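Local coordinates for protein nucleotide pyrophosphohydrolase (Bacillus cereus, PDB 5IE9) that probably hydrolyses nucleoside triphosphates to nucleoside monophosphates and pyrophosphate at a metal-dependent active site, as a MazG-type pyrophosphohydrolase, at residues R43-Y48 with R61-E66. Sequence-based numbering, arbitrary orientation.
With MN (manganese (II) ion), chain G.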
loop_
_atom_site.group_PDB
_atom_site.type_symbol
_atom_site.label_atom_id
_atom_site.label_comp_id
_atom_site.label_asym_id
_atom_site.label_seq_id
_atom_site.Cartn_x
_atom_site.Cartn_y
_atom_site.Cartn_z
ATOM N N ARG C 43 8.619 0.957 -5.543
ATOM C CA ARG C 43 9.586 0.415 -6.493
ATOM C C ARG C 43 10.737 1.392 -6.709
ATOM O O ARG C 43 11.902 0.995 -6.653
ATOM C CB ARG C 43 8.920 0.120 -7.844
ATOM C CG ARG C 43 9.794 -0.673 -8.814
ATOM C CD ARG C 43 9.979 0.031 -10.151
ATOM N NE ARG C 43 8.825 -0.077 -11.048
ATOM C CZ ARG C 43 7.970 0.910 -11.331
ATOM N NH1 ARG C 43 8.106 2.118 -10.791
ATOM N NH2 ARG C 43 6.964 0.686 -12.166
ATOM N N GLU C 44 10.401 2.664 -6.938
ATOM C CA GLU C 44 11.388 3.664 -7.323
ATOM C C GLU C 44 12.239 4.140 -6.141
ATOM O O GLU C 44 13.450 4.312 -6.285
ATOM C CB GLU C 44 10.723 4.817 -8.080
ATOM C CG GLU C 44 11.431 5.201 -9.383
ATOM C CD GLU C 44 11.528 4.058 -10.396
ATOM O OE1 GLU C 44 10.508 3.376 -10.648
ATOM O OE2 GLU C 44 12.627 3.835 -10.953
ATOM N N VAL C 45 11.611 4.325 -4.978
ATOM C CA VAL C 45 12.322 4.611 -3.718
ATOM C C VAL C 45 13.313 3.482 -3.395
ATOM O O VAL C 45 14.468 3.750 -3.075
ATOM C CB VAL C 45 11.342 4.861 -2.540
ATOM C CG1 VAL C 45 12.061 4.933 -1.198
ATOM C CG2 VAL C 45 10.545 6.137 -2.771
ATOM N N ASN C 46 12.864 2.233 -3.508
ATOM C CA ASN C 46 13.745 1.073 -3.347
ATOM C C ASN C 46 14.922 1.037 -4.341
ATOM O O ASN C 46 16.051 0.755 -3.947
ATOM C CB ASN C 46 12.933 -0.225 -3.420
ATOM C CG ASN C 46 13.452 -1.315 -2.488
ATOM O OD1 ASN C 46 13.065 -2.472 -2.628
ATOM N ND2 ASN C 46 14.307 -0.958 -1.534
ATOM N N HIS C 47 14.650 1.339 -5.613
ATOM C CA HIS C 47 15.660 1.366 -6.682
ATOM C C HIS C 47 16.789 2.367 -6.384
ATOM O O HIS C 47 17.967 2.027 -6.500
ATOM C CB HIS C 47 14.988 1.658 -8.039
ATOM C CG HIS C 47 15.928 1.660 -9.210
ATOM N ND1 HIS C 47 16.429 2.820 -9.764
ATOM C CD2 HIS C 47 16.449 0.642 -9.939
ATOM C CE1 HIS C 47 17.224 2.516 -10.776
ATOM N NE2 HIS C 47 17.253 1.201 -10.905
ATOM N N TYR C 48 16.419 3.576 -5.965
ATOM C CA TYR C 48 17.376 4.664 -5.743
ATOM C C TYR C 48 17.953 4.763 -4.320
ATOM O O TYR C 48 19.036 5.326 -4.134
ATOM C CB TYR C 48 16.744 6.003 -6.133
ATOM C CG TYR C 48 16.623 6.246 -7.621
ATOM C CD1 TYR C 48 17.716 6.733 -8.364
ATOM C CD2 TYR C 48 15.413 6.013 -8.292
ATOM C CE1 TYR C 48 17.610 6.969 -9.732
ATOM C CE2 TYR C 48 15.295 6.248 -9.659
ATOM C CZ TYR C 48 16.395 6.723 -10.375
ATOM O OH TYR C 48 16.288 6.958 -11.726
ATOM N N ARG C 61 14.308 12.509 -11.395
ATOM C CA ARG C 61 13.316 12.532 -12.476
ATOM C C ARG C 61 12.248 11.426 -12.339
ATOM O O ARG C 61 11.048 11.732 -12.318
ATOM C CB ARG C 61 13.999 12.491 -13.853
ATOM N N SER C 62 12.686 10.163 -12.241
ATOM C CA SER C 62 11.787 9.001 -12.085
ATOM C C SER C 62 11.001 9.033 -10.776
ATOM O O SER C 62 9.793 8.784 -10.770
ATOM C CB SER C 62 12.553 7.679 -12.201
ATOM O OG SER C 62 12.430 7.128 -13.501
ATOM N N ILE C 63 11.697 9.344 -9.682
ATOM C CA ILE C 63 11.089 9.443 -8.350
ATOM C C ILE C 63 10.210 10.703 -8.223
ATOM O O ILE C 63 9.164 10.665 -7.570
ATOM C CB ILE C 63 12.154 9.289 -7.225
ATOM C CG1 ILE C 63 11.514 9.254 -5.836
ATOM C CG2 ILE C 63 13.251 10.349 -7.330
ATOM C CD1 ILE C 63 12.354 8.523 -4.818
ATOM N N GLU C 64 10.632 11.790 -8.875
ATOM C CA GLU C 64 9.843 13.017 -8.995
ATOM C C GLU C 64 8.520 12.760 -9.723
ATOM O O GLU C 64 7.468 13.224 -9.280
ATOM C CB GLU C 64 10.659 14.103 -9.709
ATOM C CG GLU C 64 9.945 15.435 -9.921
ATOM C CD GLU C 64 10.692 16.379 -10.852
ATOM O OE1 GLU C 64 11.206 15.932 -11.905
ATOM O OE2 GLU C 64 10.755 17.586 -10.538
ATOM N N GLU C 65 8.582 12.009 -10.823
ATOM C CA GLU C 65 7.400 11.693 -11.620
ATOM C C GLU C 65 6.434 10.734 -10.919
ATOM O O GLU C 65 5.217 10.847 -11.094
ATOM C CB GLU C 65 7.794 11.125 -12.983
ATOM C CG GLU C 65 6.731 11.342 -14.051
ATOM C CD GLU C 65 6.837 10.388 -15.225
ATOM O OE1 GLU C 65 7.968 10.112 -15.685
ATOM O OE2 GLU C 65 5.775 9.926 -15.699
ATOM N N GLU C 66 6.965 9.794 -10.140
ATOM C CA GLU C 66 6.100 8.835 -9.447
ATOM C C GLU C 66 5.360 9.471 -8.271
ATOM O O GLU C 66 4.256 9.040 -7.948
ATOM C CB GLU C 66 6.827 7.537 -9.049
ATOM C CG GLU C 66 7.323 6.672 -10.214
ATOM C CD GLU C 66 6.234 6.080 -11.121
ATOM O OE1 GLU C 66 5.023 6.122 -10.788
ATOM O OE2 GLU C 66 6.602 5.540 -12.191
HETATM MN MN MN G . 3.812 6.222 -9.014
#
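At the manganese site, the C-terminal part of helix 27-49 meets the N-terminal part of helix 62-80, where Glu66 and Arg43 face each other. Glu66 binds the metal through OE1 and turns its other oxygen, OE2, to the Arg43 guanidinium; NH1 lies 4.0 Å from it in a long salt bridge, at the guanidinium edge, with the two planes 57° apart. The same NH1 pairs more closely with Glu44 OE1 (2.7 Å), though as a hydrogen bond this is weak. One arginine thus joins two carboxylates and probably eases the repulsion between them. Its chain reaches them by leaving with CG anti to the backbone N (chi1 -170°) and bending at chi2 and chi3.

Away from the metal, the small Ser62 fits against both Glu44 and Tyr48, its CB 3.9 Å from Glu44 CG and 3.8 Å from Tyr48 OH. On the buried side, branched Val45 and Ile63 meet, CG2 to CD1 at 3.6 Å, and Ile63 also packs on Leu81 of a second subunit. The short segments run nearly antiparallel, at 160°, with axes 9.6 Å apart. With Glu37 also binding manganese, the acidic EExxE and ExxD helix motifs of the all-alpha MazG fold come together here.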